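PDB 3LE2: serpin-ZX from Arabidopsis thaliana, which inhibits the plant cysteine proteases metacaspase-9 and RD21A, trapping metacaspase-9 covalently after the serpin's own reactive center loop is cleaved, and so restrains programmed cell death. Local coordinates for residues I350-R353 against G354-M357; D251-D254 against K255-T259; N41-L44 against S45-A49. All coordinates share one frame; numbering follows the deposited sequence.

All three contacts are local ones in the native, stressed serpin: contacts 2 and 3 within single helices, contact 1 where helix 349-353 runs into the following loop. Contact 1 lies in the reactive center loop, at the bond the target protease cuts, with its centre about 39 Å from the centre of the chain. Contacts 2 and 3 lie in the body, about 18 and 16 Å from that centre. Contact 1 stands about 38 Å from contact 2 and 52 Å from contact 3, centre to centre, and contact 3 is on the far side of the molecule from it. Contacts 2 and 3 are 26 Å apart between centres and do not touch. Neither adjoins the reactive bond.

Contact 1. Residues I350-R353 against G354-M357; sequences IKLR and GLLM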
ATOM      1  N   ILE A 350      19.024  23.578  18.317  1.00 45.72           N
ATOM      2  CA  ILE A 350      18.666  22.451  19.174  1.00 47.14           C
ATOM      3  C   ILE A 350      19.896  21.688  19.625  1.00 38.81           C
ATOM      4  O   ILE A 350      19.947  21.170  20.742  1.00 48.95           O
ATOM      5  CB  ILE A 350      17.662  21.505  18.488  1.00 54.85           C
ATOM      6  CG1 ILE A 350      16.325  22.226  18.283  1.00 54.19           C
ATOM      7  CG2 ILE A 350      17.462  20.244  19.318  1.00 50.25           C
ATOM      8  CD1 ILE A 350      15.255  21.380  17.641  1.00 65.11           C
ATOM      9  N   LYS A 351      20.894  21.645  18.750  1.00 49.15           N
ATOM     10  CA  LYS A 351      22.180  21.046  19.067  1.00 42.44           C
ATOM     11  C   LYS A 351      22.856  21.839  20.181  1.00 46.40           C
ATOM     12  O   LYS A 351      23.377  21.262  21.132  1.00 51.20           O
ATOM     13  CB  LYS A 351      23.058  21.026  17.817  1.00 53.69           C
ATOM     14  CG  LYS A 351      24.145  19.982  17.845  1.00 63.94           C
ATOM     15  CD  LYS A 351      24.659  19.693  16.443  1.00 68.25           C
ATOM     16  CE  LYS A 351      25.630  18.512  16.451  1.00 88.61           C
ATOM     17  NZ  LYS A 351      25.026  17.262  17.021  1.00 77.84           N
ATOM     18  N   LEU A 352      22.830  23.165  20.066  1.00 48.54           N
ATOM     19  CA  LEU A 352      23.389  24.038  21.089  1.00 37.75           C
ATOM     20  C   LEU A 352      22.654  23.831  22.404  1.00 46.54           C
ATOM     21  O   LEU A 352      23.281  23.622  23.444  1.00 39.72           O
ATOM     22  CB  LEU A 352      23.289  25.510  20.674  1.00 41.26           C
ATOM     23  CG  LEU A 352      24.123  26.480  21.522  1.00 40.32           C
ATOM     24  CD1 LEU A 352      25.609  26.103  21.467  1.00 36.97           C
ATOM     25  CD2 LEU A 352      23.918  27.931  21.095  1.00 41.86           C
ATOM     26  N   ARG A 353      21.325  23.890  22.353  1.00 40.73           N
ATOM     27  CA  ARG A 353      20.520  23.672  23.543  1.00 40.12           C
ATOM     28  C   ARG A 353      20.952  22.399  24.255  1.00 52.81           C
ATOM     29  O   ARG A 353      20.973  22.338  25.489  1.00 51.42           O
ATOM     30  CB  ARG A 353      19.034  23.607  23.198  1.00 44.24           C
ATOM     31  CG  ARG A 353      18.226  22.807  24.202  1.00 51.96           C
ATOM     32  CD  ARG A 353      16.765  23.206  24.220  1.00 52.31           C
ATOM     33  NE  ARG A 353      16.550  24.357  25.091  1.00 72.56           N
ATOM     34  CZ  ARG A 353      15.390  24.671  25.662  1.00 73.68           C
ATOM     35  NH1 ARG A 353      14.313  23.913  25.462  1.00 63.81           N
ATOM     36  NH2 ARG A 353      15.312  25.749  26.441  1.00 66.82           N
ATOM     37  N   GLY A 354      21.312  21.388  23.466  1.00 51.53           N
ATOM     38  CA  GLY A 354      21.772  20.124  24.008  1.00 50.87           C
ATOM     39  C   GLY A 354      23.080  20.207  24.777  1.00 53.81           C
ATOM     40  O   GLY A 354      23.397  19.316  25.565  1.00 49.62           O
ATOM     41  N   LEU A 355      23.859  21.261  24.553  1.00 57.81           N
ATOM     42  CA  LEU A 355      25.087  21.440  25.322  1.00 53.25           C
ATOM     43  C   LEU A 355      24.790  21.950  26.729  1.00 48.52           C
ATOM     44  O   LEU A 355      25.683  21.995  27.568  1.00 47.88           O
ATOM     45  CB  LEU A 355      26.065  22.379  24.619  1.00 44.89           C
ATOM     46  CG  LEU A 355      26.535  21.970  23.224  1.00 56.11           C
ATOM     47  CD1 LEU A 355      27.665  22.868  22.771  1.00 48.19           C
ATOM     48  CD2 LEU A 355      26.976  20.520  23.207  1.00 50.49           C
ATOM     49  N   LEU A 356      23.538  22.318  26.986  1.00 47.43           N
ATOM     50  CA  LEU A 356      23.150  22.827  28.303  1.00 51.35           C
ATOM     51  C   LEU A 356      22.142  21.939  29.034  1.00 63.84           C
ATOM     52  O   LEU A 356      21.960  22.078  30.240  1.00 71.04           O
ATOM     53  CB  LEU A 356      22.573  24.242  28.194  1.00 45.77           C
ATOM     54  CG  LEU A 356      23.490  25.401  27.794  1.00 49.96           C
ATOM     55  CD1 LEU A 356      22.697  26.700  27.706  1.00 48.02           C
ATOM     56  CD2 LEU A 356      24.638  25.557  28.769  1.00 39.48           C
ATOM     57  N   MET A 357      21.468  21.051  28.308  1.00 64.82           N
ATOM     58  CA  MET A 357      20.481  20.165  28.922  1.00 67.98           C
ATOM     59  C   MET A 357      20.970  18.721  28.904  1.00 73.39           C
ATOM     60  O   MET A 357      21.902  18.381  28.178  1.00 64.45           O
ATOM     61  CB  MET A 357      19.143  20.245  28.185  1.00 73.21           C
ATOM     62  CG  MET A 357      18.673  21.650  27.851  1.00 72.93           C
ATOM     63  SD  MET A 357      18.172  22.622  29.286  1.00 92.15           S
ATOM     64  CE  MET A 357      17.037  21.493  30.097  1.00 99.44           C
TER
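Ile350 opens the contact through its carbonyl. Its O accepts a hydrogen bond from Gly354 N at 3.1 Å, an i to i+4 bond. Leu352 O takes an i to i+3 bond: Leu355 N reaches it at 2.7 Å, from 52° out of the carbonyl plane. The methyl ends of the two leucines also meet. Leu352 CD1 lies 4.0 Å from Leu355 CD1, and the side chains cross at about a right angle.

Arg353 is the residue on the N-terminal side of the reactive bond to Gly354, the P1 position. Its carbonyl O takes Leu356 N at 3.0 Å, and Met357 N more weakly at 3.1 Å. The turn therefore includes the scissile bond itself. Arg353 CG is anti to the backbone N (chi1 155°), and it meets Met357 CG at 3.9 Å. Met357 CG also sits 3.4 Å from Arg353 O, so the methionine lies against the arginine stem and its carbonyl.

The residues here are largely exposed, as suits a bait loop that must be offered to a protease. A glycerol, probably from the crystallisation liquor, is hydrogen-bonded to the N atoms of Ile350 and Lys351. In chain order, helix 349-353 and this turn lie between strand 326-335 and strand 361-365, on the loop that extends from the body. Ile350 touches Lys211 and Arg353 touches Glu359, both in loops.

Contact 2. Residues D251-D254 against K255-T259; sequences DLLD and KIVST
Ile256 packs back onto Leu252 one turn earlier, in the short amphipathic alpha-helix 249-258 of the serpin body. Its CB stands 3.6 Å from Leu252 O. From there CG1, anti to the carbonyl carbon (chi1 -65°), comes to 3.2 Å from the same Leu252 O. The tip, CD1, continues past that oxygen and ends 4.0 Å from Leu252 CG. The two side chains run at a slant to each other. Leu252 O therefore meets the isoleucine branch along its length while it accepts Ile256 N in a nearly straight bond (170°).

The flanking residues repeat the i to i+4 pattern. Lys255 N binds Asp251 O, and Val257 N binds Leu253 O. Val257 CG2 lies 3.2 Å from Leu253 O, and it approaches Leu253 CD1 more loosely.

The faces of the helix differ. Leu253 and Ile256 are buried against Leu371 of strand 370-376, and Leu253 also meets Met17 and Ile24 of helix 5-25. Leu252 faces Phe220, Tyr241 and Pro243 at strands 220-226 and 236-243. The helix thus covers strands of the serpin body beside helix 5-25. Asp254 is partly exposed, and its OD1 forms a salt bridge with Lys21 NZ of helix 5-25.

Near the C-terminal end of the helix, Ser258 N binds Asp254 O at a bent angle of 140°. Ser258 OG stands 2.9 Å from the same Asp254 O. One residue further on, a threonine hydroxyl makes a definite bond to the main chain: Thr259 OG1 donates to Lys255 O at 2.7 Å.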
ATOM      1  N   ASP A 251       2.240 -10.358  17.264  1.00 27.31           N
ATOM      2  CA  ASP A 251       1.460  -9.811  18.362  1.00 32.01           C
ATOM      3  C   ASP A 251       1.238  -8.307  18.184  1.00 34.88           C
ATOM      4  O   ASP A 251       0.150  -7.786  18.466  1.00 27.58           O
ATOM      5  CB  ASP A 251       2.144 -10.103  19.700  1.00 37.90           C
ATOM      6  CG  ASP A 251       1.942 -11.545  20.162  1.00 45.05           C
ATOM      7  OD1 ASP A 251       1.232 -12.317  19.473  1.00 41.30           O
ATOM      8  OD2 ASP A 251       2.497 -11.902  21.223  1.00 43.31           O
ATOM      9  N   LEU A 252       2.267  -7.617  17.709  1.00 27.54           N
ATOM     10  CA  LEU A 252       2.145  -6.197  17.448  1.00 25.97           C
ATOM     11  C   LEU A 252       1.059  -5.941  16.423  1.00 26.81           C
ATOM     12  O   LEU A 252       0.280  -5.006  16.564  1.00 30.25           O
ATOM     13  CB  LEU A 252       3.459  -5.621  16.952  1.00 22.21           C
ATOM     14  CG  LEU A 252       3.363  -4.157  16.548  1.00 26.70           C
ATOM     15  CD1 LEU A 252       2.871  -3.329  17.735  1.00 27.11           C
ATOM     16  CD2 LEU A 252       4.724  -3.664  16.041  1.00 23.12           C
ATOM     17  N   LEU A 253       0.999  -6.779  15.394  1.00 29.14           N
ATOM     18  CA  LEU A 253      -0.010  -6.600  14.356  1.00 30.44           C
ATOM     19  C   LEU A 253      -1.408  -6.927  14.917  1.00 32.32           C
ATOM     20  O   LEU A 253      -2.400  -6.279  14.573  1.00 34.07           O
ATOM     21  CB  LEU A 253       0.328  -7.422  13.096  1.00 31.24           C
ATOM     22  CG  LEU A 253      -0.551  -7.189  11.854  1.00 32.93           C
ATOM     23  CD1 LEU A 253      -0.606  -5.703  11.413  1.00 31.60           C
ATOM     24  CD2 LEU A 253      -0.104  -8.046  10.713  1.00 29.47           C
ATOM     25  N   ASP A 254      -1.485  -7.906  15.810  1.00 28.69           N
ATOM     26  CA  ASP A 254      -2.750  -8.170  16.502  1.00 38.62           C
ATOM     27  C   ASP A 254      -3.242  -6.952  17.296  1.00 34.53           C
ATOM     28  O   ASP A 254      -4.416  -6.588  17.218  1.00 36.01           O
ATOM     29  CB  ASP A 254      -2.620  -9.370  17.435  1.00 37.28           C
ATOM     30  CG  ASP A 254      -2.552 -10.685  16.688  1.00 40.03           C
ATOM     31  OD1 ASP A 254      -2.905 -10.721  15.483  1.00 35.39           O
ATOM     32  OD2 ASP A 254      -2.153 -11.683  17.320  1.00 41.40           O
ATOM     33  N   LYS A 255      -2.339  -6.332  18.052  1.00 29.94           N
ATOM     34  CA  LYS A 255      -2.645  -5.092  18.772  1.00 34.66           C
ATOM     35  C   LYS A 255      -3.127  -3.994  17.833  1.00 28.71           C
ATOM     36  O   LYS A 255      -4.160  -3.371  18.064  1.00 36.48           O
ATOM     37  CB  LYS A 255      -1.425  -4.594  19.541  1.00 28.90           C
ATOM     38  CG  LYS A 255      -1.591  -3.169  20.087  1.00 31.69           C
ATOM     39  CD  LYS A 255      -0.364  -2.739  20.896  1.00 36.91           C
ATOM     40  CE  LYS A 255      -0.412  -3.274  22.344  1.00 44.60           C
ATOM     41  NZ  LYS A 255       0.753  -2.812  23.183  1.00 44.41           N
ATOM     42  N   ILE A 256      -2.372  -3.760  16.770  1.00 28.88           N
ATOM     43  CA  ILE A 256      -2.762  -2.767  15.783  1.00 29.48           C
ATOM     44  C   ILE A 256      -4.166  -3.047  15.248  1.00 30.84           C
ATOM     45  O   ILE A 256      -5.010  -2.172  15.245  1.00 28.83           O
ATOM     46  CB  ILE A 256      -1.731  -2.691  14.647  1.00 29.89           C
ATOM     47  CG1 ILE A 256      -0.402  -2.181  15.218  1.00 26.34           C
ATOM     48  CG2 ILE A 256      -2.231  -1.795  13.515  1.00 27.71           C
ATOM     49  CD1 ILE A 256       0.728  -2.224  14.251  1.00 26.34           C
ATOM     50  N   VAL A 257      -4.420  -4.282  14.840  1.00 33.60           N
ATOM     51  CA  VAL A 257      -5.704  -4.644  14.253  1.00 29.30           C
ATOM     52  C   VAL A 257      -6.885  -4.443  15.208  1.00 35.75           C
ATOM     53  O   VAL A 257      -7.981  -4.096  14.780  1.00 34.55           O
ATOM     54  CB  VAL A 257      -5.674  -6.094  13.726  1.00 30.99           C
ATOM     55  CG1 VAL A 257      -7.056  -6.582  13.405  1.00 35.78           C
ATOM     56  CG2 VAL A 257      -4.800  -6.173  12.491  1.00 32.89           C
ATOM     57  N   SER A 258      -6.650  -4.635  16.501  1.00 38.28           N
ATOM     58  CA  SER A 258      -7.710  -4.556  17.507  1.00 34.06           C
ATOM     59  C   SER A 258      -7.909  -3.166  18.141  1.00 34.87           C
ATOM     60  O   SER A 258      -8.818  -2.976  18.941  1.00 36.62           O
ATOM     61  CB  SER A 258      -7.449  -5.593  18.607  1.00 32.27           C
ATOM     62  OG  SER A 258      -6.166  -5.401  19.191  1.00 32.27           O
ATOM     63  N   THR A 259      -7.076  -2.196  17.778  1.00 32.27           N
ATOM     64  CA  THR A 259      -7.148  -0.858  18.371  1.00 28.96           C
ATOM     65  C   THR A 259      -7.569   0.220  17.362  1.00 28.77           C
ATOM     66  O   THR A 259      -6.771   0.640  16.523  1.00 31.56           O
ATOM     67  CB  THR A 259      -5.777  -0.459  18.959  1.00 32.40           C
ATOM     68  OG1 THR A 259      -5.234  -1.560  19.698  1.00 34.68           O
ATOM     69  CG2 THR A 259      -5.897   0.759  19.874  1.00 28.08           C
TER

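Contact 3. Residues N41-L44 against S45-A49; sequences NVVL and SIIAA
Ser45 is bonded twice to Asn41, one turn back in helix 37-49. Its backbone N donates to Asn41 O, and its hydroxyl OG donates to the same Asn41 O at 2.8 Å. The two donors arrive from opposite faces of the carbonyl plane. OG lies anti to the carbonyl carbon of Ser45 (chi1 -59°), which swings it back toward the preceding turn. The buried hydroxyl thereby has an acceptor inside its own helix.

The other main-chain bonds are regular i to i+4 pairs. Ile46 N binds Val42 O at 3.1 Å, and Ala48 N binds Leu44 O at 2.9 Å. Ile47 N binds Val43 O at 2.9 Å and lies in the carbonyl plane.

The apolar contacts centre on the tip of Ile47. Its CD1 lies 3.9 Å from Val43 CG1, one turn back. The same CD1 is 4.2 Å from Leu44 CD2. Ile47 thus lies across two side chains of the previous turn. Ile46 CD1 lies equally far, 4.2 Å, from Val42 CG1. Ile46 CG1 lies 3.2 Å from Val42 O.

These side chains also touch several neighbouring elements. Val43, Ile46 and Ile47 rest on Phe169 of strand 167-176. Leu44 meets Phe62 and Leu63 of helix 54-63. Val42 packs on Val79, and Ser45 and Ala48 on Leu71, all of helix 68-83. This is a buried helix with nonpolar residues on several sides. Such a central helix, wedged between a strand of the main beta-sheet and surrounding helices, belongs to the helical part of the serpin fold.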
ATOM      1  N   ASN A  41      -8.613  -0.390  -2.520  1.00 27.82           N
ATOM      2  CA  ASN A  41      -9.890   0.271  -2.244  1.00 30.00           C
ATOM      3  C   ASN A  41     -10.416   1.023  -3.456  1.00 30.54           C
ATOM      4  O   ASN A  41     -11.631   1.173  -3.615  1.00 30.15           O
ATOM      5  CB  ASN A  41      -9.787   1.185  -1.012  1.00 27.58           C
ATOM      6  CG  ASN A  41      -9.675   0.391   0.286  1.00 34.71           C
ATOM      7  OD1 ASN A  41      -9.840  -0.831   0.288  1.00 37.64           O
ATOM      8  ND2 ASN A  41      -9.406   1.075   1.385  1.00 32.51           N
ATOM      9  N   VAL A  42      -9.496   1.473  -4.312  1.00 30.19           N
ATOM     10  CA  VAL A  42      -9.854   2.033  -5.622  1.00 33.63           C
ATOM     11  C   VAL A  42     -10.546   0.992  -6.519  1.00 35.04           C
ATOM     12  O   VAL A  42     -11.530   1.295  -7.187  1.00 34.45           O
ATOM     13  CB  VAL A  42      -8.628   2.579  -6.361  1.00 33.66           C
ATOM     14  CG1 VAL A  42      -8.926   2.709  -7.855  1.00 38.80           C
ATOM     15  CG2 VAL A  42      -8.186   3.914  -5.773  1.00 29.51           C
ATOM     16  N   VAL A  43     -10.034  -0.235  -6.523  1.00 33.42           N
ATOM     17  CA  VAL A  43     -10.692  -1.315  -7.257  1.00 37.07           C
ATOM     18  C   VAL A  43     -12.085  -1.634  -6.696  1.00 35.64           C
ATOM     19  O   VAL A  43     -13.059  -1.754  -7.452  1.00 28.96           O
ATOM     20  CB  VAL A  43      -9.845  -2.605  -7.272  1.00 30.59           C
ATOM     21  CG1 VAL A  43     -10.584  -3.697  -8.016  1.00 24.06           C
ATOM     22  CG2 VAL A  43      -8.504  -2.346  -7.926  1.00 33.29           C
ATOM     23  N   LEU A  44     -12.170  -1.779  -5.373  1.00 34.02           N
ATOM     24  CA  LEU A  44     -13.440  -2.079  -4.713  1.00 33.66           C
ATOM     25  C   LEU A  44     -14.482  -0.979  -4.958  1.00 30.83           C
ATOM     26  O   LEU A  44     -15.666  -1.273  -5.119  1.00 32.47           O
ATOM     27  CB  LEU A  44     -13.241  -2.344  -3.219  1.00 28.94           C
ATOM     28  CG  LEU A  44     -12.406  -3.589  -2.898  1.00 33.08           C
ATOM     29  CD1 LEU A  44     -12.086  -3.672  -1.411  1.00 26.05           C
ATOM     30  CD2 LEU A  44     -13.110  -4.869  -3.362  1.00 29.32           C
ATOM     31  N   SER A  45     -14.033   0.276  -5.016  1.00 35.00           N
ATOM     32  CA  SER A  45     -14.911   1.394  -5.391  1.00 35.20           C
ATOM     33  C   SER A  45     -15.438   1.252  -6.832  1.00 42.91           C
ATOM     34  O   SER A  45     -16.612   1.499  -7.101  1.00 38.39           O
ATOM     35  CB  SER A  45     -14.188   2.731  -5.237  1.00 29.61           C
ATOM     36  OG  SER A  45     -13.756   2.937  -3.902  1.00 36.38           O
ATOM     37  N   ILE A  46     -14.561   0.860  -7.751  1.00 36.89           N
ATOM     38  CA  ILE A  46     -14.963   0.562  -9.120  1.00 34.26           C
ATOM     39  C   ILE A  46     -16.004  -0.565  -9.182  1.00 35.31           C
ATOM     40  O   ILE A  46     -16.978  -0.491  -9.920  1.00 37.21           O
ATOM     41  CB  ILE A  46     -13.738   0.215  -9.979  1.00 35.15           C
ATOM     42  CG1 ILE A  46     -12.862   1.461 -10.142  1.00 39.89           C
ATOM     43  CG2 ILE A  46     -14.172  -0.301 -11.335  1.00 33.88           C
ATOM     44  CD1 ILE A  46     -11.535   1.201 -10.800  1.00 37.55           C
ATOM     45  N   ILE A  47     -15.808  -1.600  -8.377  1.00 38.62           N
ATOM     46  CA  ILE A  47     -16.737  -2.721  -8.350  1.00 39.00           C
ATOM     47  C   ILE A  47     -18.081  -2.334  -7.741  1.00 44.26           C
ATOM     48  O   ILE A  47     -19.139  -2.751  -8.213  1.00 40.43           O
ATOM     49  CB  ILE A  47     -16.157  -3.891  -7.551  1.00 39.44           C
ATOM     50  CG1 ILE A  47     -14.894  -4.413  -8.232  1.00 36.26           C
ATOM     51  CG2 ILE A  47     -17.200  -4.989  -7.381  1.00 30.08           C
ATOM     52  CD1 ILE A  47     -14.101  -5.380  -7.383  1.00 38.64           C
ATOM     53  N   ALA A  48     -18.039  -1.546  -6.676  1.00 37.60           N
ATOM     54  CA  ALA A  48     -19.267  -1.105  -6.052  1.00 40.66           C
ATOM     55  C   ALA A  48     -20.102  -0.367  -7.088  1.00 45.70           C
ATOM     56  O   ALA A  48     -21.320  -0.542  -7.159  1.00 44.47           O
ATOM     57  CB  ALA A  48     -18.972  -0.208  -4.849  1.00 38.90           C
ATOM     58  N   ALA A  49     -19.429   0.437  -7.908  1.00 40.34           N
ATOM     59  CA  ALA A  49     -20.100   1.310  -8.861  1.00 35.49           C
ATOM     60  C   ALA A  49     -20.834   0.527  -9.950  1.00 44.02           C
ATOM     61  O   ALA A  49     -21.778   1.031 -10.556  1.00 42.76           O
ATOM     62  CB  ALA A  49     -19.101   2.274  -9.479  1.00 43.73           C
TER